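Local coordinates for malonate decarboxylase acyl carrier protein (Pseudomonas fluorescens, PDB 5VIT) that probably serves as the acyl carrier subunit of malonate decarboxylase, holding acetyl and malonyl groups as thioesters on a CoA-derived prosthetic group during turnover, at residues 38-43 against 69-74. Residues are numbered along the deposited sequence; the frame is centred on the assembly and turned at random.
Sequences GKLSIQ and PALLID
This contact is the parallel strand pair of a beta-alpha-beta crossover: strand 39-46 leads through helix 52-62 into strand 71-78, its neighbour in the mixed sheet. Three backbone hydrogen bonds join the two segments. Ser-41 takes part in two, giving its N to Leu-71 O (3.2 Å) and accepting from Ile-73 N at its O (2.9 Å). The third, Gln-43 N to Ile-73 O, is nearly straight, with 171° at the hydrogen. Ile-73 O also receives a CA-H...O contact from Ile-42.

Ile-42 and Ile-73 point to the helix side of the sheet, where Leu-40 and Leu-71 add to the apolar packing. The two isoleucine side chains run alongside each other in the same direction, with CG1 of Ile-42 4.0 Å from CB of Ile-73. Phe-93 of helix 82-96 packs on Leu-71 and Ile-73, and Phe-63 on Leu-40 and Ile-42. The opposite face carries Ser-41, Leu-72, Gln-43 and Asp-74. There Gln-43 CB passes 3.8 Å from Asp-74 OD1, but the amide, perpendicular to the carboxylate plane, leads away and its OE1 is hydrogen-bonded to Ser-5 OG.

With chi1 at 174° and chi2 at 78°, the Leu-40 side chain brings CD1 across to Leu-71 CB at 3.5 Å and to Ile-73 CD1 at 4.0 Å.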
loop_
_atom_site.group_PDB
_atom_site.type_symbol
_atom_site.label_atom_id
_atom_site.label_comp_id
_atom_site.label_asym_id
_atom_site.label_seq_id
_atom_site.Cartn_x
_atom_site.Cartn_y
_atom_site.Cartn_z
ATOM N N GLY B 38 -17.060 17.804 19.770
ATOM C CA GLY B 38 -16.474 16.708 20.515
ATOM C C GLY B 38 -17.085 15.334 20.259
ATOM O O GLY B 38 -16.560 14.322 20.738
ATOM N N LYS B 39 -18.180 15.285 19.500
ATOM C CA LYS B 39 -18.946 14.050 19.360
ATOM C C LYS B 39 -19.405 13.736 17.922
ATOM O O LYS B 39 -19.876 14.602 17.188
ATOM C CB LYS B 39 -20.158 14.110 20.283
ATOM C CG LYS B 39 -20.746 12.769 20.606
ATOM C CD LYS B 39 -22.046 12.912 21.385
ATOM C CE LYS B 39 -21.828 13.593 22.717
ATOM N NZ LYS B 39 -23.085 13.574 23.511
ATOM N N LEU B 40 -19.252 12.481 17.529
ATOM C CA LEU B 40 -19.751 12.004 16.249
ATOM C C LEU B 40 -20.762 10.912 16.516
ATOM O O LEU B 40 -20.399 9.852 17.041
ATOM C CB LEU B 40 -18.620 11.468 15.385
ATOM C CG LEU B 40 -19.018 10.811 14.063
ATOM C CD1 LEU B 40 -19.340 11.852 13.006
ATOM C CD2 LEU B 40 -17.900 9.914 13.591
ATOM N N SER B 41 -22.023 11.174 16.174
ATOM C CA SER B 41 -23.104 10.215 16.417
ATOM C C SER B 41 -23.516 9.534 15.126
ATOM O O SER B 41 -23.851 10.200 14.159
ATOM C CB SER B 41 -24.324 10.907 17.044
ATOM O OG SER B 41 -24.059 11.300 18.378
ATOM N N ILE B 42 -23.504 8.207 15.123
ATOM C CA ILE B 42 -23.828 7.447 13.924
ATOM C C ILE B 42 -24.965 6.479 14.194
ATOM O O ILE B 42 -24.923 5.689 15.145
ATOM C CB ILE B 42 -22.618 6.651 13.398
ATOM C CG1 ILE B 42 -21.442 7.588 13.091
ATOM C CG2 ILE B 42 -23.020 5.833 12.175
ATOM C CD1 ILE B 42 -20.116 6.871 12.857
ATOM N N GLN B 43 -25.988 6.569 13.355
ATOM C CA GLN B 43 -27.099 5.636 13.369
ATOM C C GLN B 43 -27.020 4.767 12.118
ATOM O O GLN B 43 -26.879 5.292 11.014
ATOM C CB GLN B 43 -28.418 6.393 13.410
ATOM C CG GLN B 43 -29.618 5.535 13.635
ATOM C CD GLN B 43 -29.995 5.479 15.091
ATOM O OE1 GLN B 43 -29.203 5.851 15.975
ATOM N NE2 GLN B 43 -31.225 5.050 15.357
ATOM N N PRO B 69 -14.692 15.565 11.800
ATOM C CA PRO B 69 -15.562 16.647 12.256
ATOM C C PRO B 69 -16.731 16.080 13.052
ATOM O O PRO B 69 -17.116 14.927 12.836
ATOM C CB PRO B 69 -16.025 17.296 10.949
ATOM C CG PRO B 69 -15.886 16.212 9.922
ATOM C CD PRO B 69 -14.653 15.473 10.329
ATOM N N ALA B 70 -17.263 16.859 13.983
ATOM C CA ALA B 70 -18.435 16.438 14.729
ATOM C C ALA B 70 -19.630 16.470 13.784
ATOM O O ALA B 70 -20.010 17.522 13.274
ATOM C CB ALA B 70 -18.666 17.333 15.950
ATOM N N LEU B 71 -20.198 15.300 13.531
ATOM C CA LEU B 71 -21.274 15.172 12.564
ATOM C C LEU B 71 -22.385 14.314 13.118
ATOM O O LEU B 71 -22.202 13.584 14.096
ATOM C CB LEU B 71 -20.765 14.566 11.255
ATOM C CG LEU B 71 -19.743 15.335 10.420
ATOM C CD1 LEU B 71 -19.308 14.494 9.250
ATOM C CD2 LEU B 71 -20.329 16.644 9.931
ATOM N N LEU B 72 -23.544 14.428 12.481
ATOM C CA LEU B 72 -24.654 13.508 12.674
ATOM C C LEU B 72 -24.705 12.663 11.420
ATOM O O LEU B 72 -24.859 13.191 10.318
ATOM C CB LEU B 72 -25.973 14.250 12.887
ATOM C CG LEU B 72 -26.429 14.617 14.300
ATOM C CD1 LEU B 72 -25.267 14.961 15.186
ATOM C CD2 LEU B 72 -27.415 15.768 14.268
ATOM N N ILE B 73 -24.531 11.356 11.572
ATOM C CA ILE B 73 -24.475 10.500 10.400
ATOM C C ILE B 73 -25.576 9.485 10.492
ATOM O O ILE B 73 -25.710 8.770 11.490
ATOM C CB ILE B 73 -23.113 9.791 10.252
ATOM C CG1 ILE B 73 -22.019 10.806 9.913
ATOM C CG2 ILE B 73 -23.177 8.730 9.150
ATOM C CD1 ILE B 73 -20.666 10.172 9.625
ATOM N N ASP B 74 -26.390 9.454 9.448
ATOM C CA ASP B 74 -27.464 8.485 9.349
ATOM C C ASP B 74 -27.210 7.572 8.144
ATOM O O ASP B 74 -27.039 8.034 7.008
ATOM C CB ASP B 74 -28.807 9.198 9.238
ATOM C CG ASP B 74 -29.950 8.377 9.789
ATOM O OD1 ASP B 74 -29.782 7.144 9.969
ATOM O OD2 ASP B 74 -31.028 8.968 10.022
#